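Local coordinates for 14 KDA fatty acid binding protein (Schistosoma mansoni, PDB 1VYF) that binds long-chain fatty acids such as oleic and arachidonic acid inside a beta-barrel and may take part in their transport, at residues K9-E14 against T39-F44. Numbering follows the deposited sequence.
Sequences KWKLSE and TPTVTF
Trp-10 and Val-42 form the hydrogen-bonded pair of an antiparallel join between strands 8-16 and 41-47 of the fatty acid-binding protein barrel. Val-42 N gives a nearly straight bond to Trp-10 O (2.8 Å), whereas the return bond from Trp-10 N to Val-42 O is equally short but bent to 130° at the hydrogen. Both donors lie in the carbonyl plane of their acceptor. A third bond, Leu-12 N to Pro-40 O at 3.1 Å, is almost linear and extends the pairing into the loop before Thr-41. The flanking pairs, Lys-9 with Thr-43 and Lys-11 with Thr-41, are non-hydrogen-bonded.

The 24 residues between the segments include helices 18-24 and 29-35, the helical insertion characteristic of this family, so the contact brings together the strands on either side of it. On the barrel's inner side, the Trp-10 and Phe-44 rings approach obliquely, their planes turned 79° apart and CD1 of Trp-10 3.9 Å from CD1 of Phe-44; Trp-10 CD1 meets the edge of the phenyl ring. The indole is held in turn by its NE1, bonded to Phe-6 O, while Phe-6 also packs edge-to-face on Phe-44. Farther along, Leu-12 CB rests 3.8 Å from Pro-40 CD, the two side chains running alongside each other. Pro-40 approaches the bound oleic acid, and Val-42 and Phe-44 lie near Tyr-131 and Arg-109, respectively, both of which bind it.

On the opposite face of the sheet from Trp-10 and Val-42, Lys-9 lies beside Thr-43 and points the same way: with CG anti to the carbonyl carbon (chi1 -67°), its methylenes pass the threonine hydroxyl, CG being 3.3 Å from Thr-43 OG1. Lys-11 instead slants past Thr-41, its CG 3.8 Å from Thr-41 OG1.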
ATOM      1  N   LYS A   9     -10.716  -4.011  -8.239  1.00 31.95           N
ATOM      2  CA  LYS A   9      -9.340  -4.418  -8.469  1.00 33.22           C
ATOM      3  C   LYS A   9      -8.551  -3.363  -9.212  1.00 32.74           C
ATOM      4  O   LYS A   9      -9.099  -2.642 -10.063  1.00 33.09           O
ATOM      5  CB  LYS A   9      -9.300  -5.683  -9.316  1.00 34.20           C
ATOM      6  CG  LYS A   9      -9.835  -6.902  -8.658  1.00 37.49           C
ATOM      7  CD  LYS A   9      -9.290  -8.169  -9.397  1.00 41.99           C
ATOM      8  CE  LYS A   9      -9.657  -9.415  -8.655  1.00 43.15           C
ATOM      9  NZ  LYS A   9     -10.590 -10.168  -9.511  1.00 46.75           N
ATOM     10  N   TRP A  10      -7.242  -3.347  -8.950  1.00 30.81           N
ATOM     11  CA  TRP A  10      -6.336  -2.301  -9.428  1.00 30.05           C
ATOM     12  C   TRP A  10      -5.023  -2.959  -9.819  1.00 29.49           C
ATOM     13  O   TRP A  10      -4.617  -3.878  -9.153  1.00 29.47           O
ATOM     14  CB  TRP A  10      -6.070  -1.267  -8.304  1.00 28.66           C
ATOM     15  CG  TRP A  10      -7.296  -0.570  -7.837  1.00 28.98           C
ATOM     16  CD1 TRP A  10      -8.157  -0.986  -6.846  1.00 28.32           C
ATOM     17  CD2 TRP A  10      -7.815   0.673  -8.314  1.00 29.26           C
ATOM     18  NE1 TRP A  10      -9.177  -0.082  -6.706  1.00 30.74           N
ATOM     19  CE2 TRP A  10      -9.002   0.935  -7.605  1.00 29.56           C
ATOM     20  CE3 TRP A  10      -7.394   1.599  -9.277  1.00 26.76           C
ATOM     21  CZ2 TRP A  10      -9.767   2.091  -7.821  1.00 28.64           C
ATOM     22  CZ3 TRP A  10      -8.138   2.739  -9.475  1.00 26.34           C
ATOM     23  CH2 TRP A  10      -9.317   2.972  -8.758  1.00 27.39           C
ATOM     24  N   LYS A  11      -4.395  -2.534 -10.915  1.00 29.64           N
ATOM     25  CA  LYS A  11      -3.111  -3.090 -11.302  1.00 29.24           C
ATOM     26  C   LYS A  11      -2.103  -1.951 -11.443  1.00 27.73           C
ATOM     27  O   LYS A  11      -2.391  -0.904 -12.026  1.00 26.57           O
ATOM     28  CB  LYS A  11      -3.217  -3.933 -12.587  1.00 29.75           C
ATOM     29  CG  LYS A  11      -1.903  -4.631 -12.992  1.00 33.43           C
ATOM     30  CD  LYS A  11      -2.055  -5.433 -14.300  1.00 38.60           C
ATOM     31  CE  LYS A  11      -0.938  -6.445 -14.479  1.00 42.35           C
ATOM     32  NZ  LYS A  11      -1.416  -7.630 -15.262  1.00 43.60           N
ATOM     33  N   LEU A  12      -0.924  -2.157 -10.869  1.00 26.46           N
ATOM     34  CA  LEU A  12       0.172  -1.198 -10.969  1.00 26.21           C
ATOM     35  C   LEU A  12       0.494  -0.919 -12.413  1.00 27.70           C
ATOM     36  O   LEU A  12       0.765  -1.877 -13.143  1.00 26.59           O
ATOM     37  CB  LEU A  12       1.462  -1.732 -10.327  1.00 26.25           C
ATOM     38  CG  LEU A  12       2.614  -0.705 -10.308  1.00 25.92           C
ATOM     39  CD1 LEU A  12       2.356   0.378  -9.256  1.00 25.84           C
ATOM     40  CD2 LEU A  12       3.888  -1.427 -10.010  1.00 28.64           C
ATOM     41  N   SER A  13       0.478   0.367 -12.775  1.00 28.19           N
ATOM     42  CA  SER A  13       0.826   0.865 -14.134  1.00 29.86           C
ATOM     43  C   SER A  13       2.134   1.600 -14.235  1.00 30.09           C
ATOM     44  O   SER A  13       2.834   1.468 -15.257  1.00 28.91           O
ATOM     45  CB  SER A  13      -0.299   1.734 -14.722  1.00 30.45           C
ATOM     46  OG  SER A  13      -0.596   2.896 -13.957  1.00 36.28           O
ATOM     47  N   GLU A  14       2.488   2.369 -13.197  1.00 28.52           N
ATOM     48  CA  GLU A  14       3.734   3.127 -13.174  1.00 28.81           C
ATOM     49  C   GLU A  14       4.286   3.308 -11.777  1.00 28.22           C
ATOM     50  O   GLU A  14       3.520   3.503 -10.818  1.00 26.95           O
ATOM     51  CB  GLU A  14       3.569   4.545 -13.702  1.00 29.11           C
ATOM     52  CG  GLU A  14       2.676   4.760 -14.880  1.00 32.24           C
ATOM     53  CD  GLU A  14       2.440   6.237 -15.041  1.00 36.03           C
ATOM     54  OE1 GLU A  14       1.510   6.784 -14.400  1.00 36.63           O
ATOM     55  OE2 GLU A  14       3.266   6.856 -15.737  1.00 38.39           O
ATOM     56  N   THR A  39       4.510  -6.267 -10.953  1.00 35.24           N
ATOM     57  CA  THR A  39       3.382  -5.360 -11.076  1.00 34.76           C
ATOM     58  C   THR A  39       2.194  -6.044 -10.415  1.00 33.54           C
ATOM     59  O   THR A  39       1.524  -6.902 -11.002  1.00 34.50           O
ATOM     60  CB  THR A  39       3.103  -5.031 -12.542  1.00 35.81           C
ATOM     61  OG1 THR A  39       3.038  -6.238 -13.283  1.00 37.84           O
ATOM     62  CG2 THR A  39       4.265  -4.320 -13.151  1.00 36.93           C
ATOM     63  N   PRO A  40       1.959  -5.717  -9.150  1.00 30.13           N
ATOM     64  CA  PRO A  40       0.892  -6.365  -8.411  1.00 28.86           C
ATOM     65  C   PRO A  40      -0.488  -5.922  -8.829  1.00 27.53           C
ATOM     66  O   PRO A  40      -0.662  -4.843  -9.366  1.00 25.91           O
ATOM     67  CB  PRO A  40       1.165  -5.919  -6.967  1.00 28.75           C
ATOM     68  CG  PRO A  40       2.512  -5.451  -6.993  1.00 30.34           C
ATOM     69  CD  PRO A  40       2.685  -4.756  -8.310  1.00 31.04           C
ATOM     70  N   THR A  41      -1.459  -6.770  -8.539  1.00 28.37           N
ATOM     71  CA  THR A  41      -2.866  -6.436  -8.544  1.00 29.06           C
ATOM     72  C   THR A  41      -3.403  -6.336  -7.112  1.00 29.42           C
ATOM     73  O   THR A  41      -3.121  -7.168  -6.278  1.00 30.68           O
ATOM     74  CB  THR A  41      -3.598  -7.500  -9.335  1.00 29.04           C
ATOM     75  OG1 THR A  41      -3.272  -7.337 -10.715  1.00 32.80           O
ATOM     76  CG2 THR A  41      -5.129  -7.311  -9.298  1.00 30.94           C
ATOM     77  N   VAL A  42      -4.155  -5.279  -6.832  1.00 30.07           N
ATOM     78  CA  VAL A  42      -4.662  -4.979  -5.492  1.00 30.18           C
ATOM     79  C   VAL A  42      -6.206  -4.953  -5.548  1.00 29.92           C
ATOM     80  O   VAL A  42      -6.805  -4.345  -6.407  1.00 29.28           O
ATOM     81  CB  VAL A  42      -4.079  -3.670  -4.939  1.00 30.97           C
ATOM     82  CG1 VAL A  42      -4.627  -3.345  -3.564  1.00 30.74           C
ATOM     83  CG2 VAL A  42      -2.558  -3.758  -4.845  1.00 31.95           C
ATOM     84  N   THR A  43      -6.832  -5.677  -4.642  1.00 29.90           N
ATOM     85  CA  THR A  43      -8.282  -5.762  -4.568  1.00 29.26           C
ATOM     86  C   THR A  43      -8.734  -5.177  -3.235  1.00 29.21           C
ATOM     87  O   THR A  43      -8.237  -5.557  -2.189  1.00 29.95           O
ATOM     88  CB  THR A  43      -8.735  -7.233  -4.688  1.00 29.05           C
ATOM     89  OG1 THR A  43      -8.278  -7.805  -5.925  1.00 28.25           O
ATOM     90  CG2 THR A  43     -10.262  -7.369  -4.745  1.00 28.87           C
ATOM     91  N   PHE A  44      -9.725  -4.297  -3.253  1.00 30.04           N
ATOM     92  CA  PHE A  44     -10.322  -3.784  -2.010  1.00 30.41           C
ATOM     93  C   PHE A  44     -11.768  -4.283  -1.891  1.00 31.45           C
ATOM     94  O   PHE A  44     -12.517  -4.230  -2.849  1.00 30.44           O
ATOM     95  CB  PHE A  44     -10.375  -2.252  -1.986  1.00 30.39           C
ATOM     96  CG  PHE A  44      -9.019  -1.588  -1.883  1.00 31.23           C
ATOM     97  CD1 PHE A  44      -8.303  -1.270  -3.009  1.00 32.58           C
ATOM     98  CD2 PHE A  44      -8.477  -1.274  -0.645  1.00 30.18           C
ATOM     99  CE1 PHE A  44      -7.027  -0.662  -2.905  1.00 32.26           C
ATOM    100  CE2 PHE A  44      -7.199  -0.668  -0.539  1.00 31.34           C
ATOM    101  CZ  PHE A  44      -6.497  -0.357  -1.671  1.00 32.97           C
TER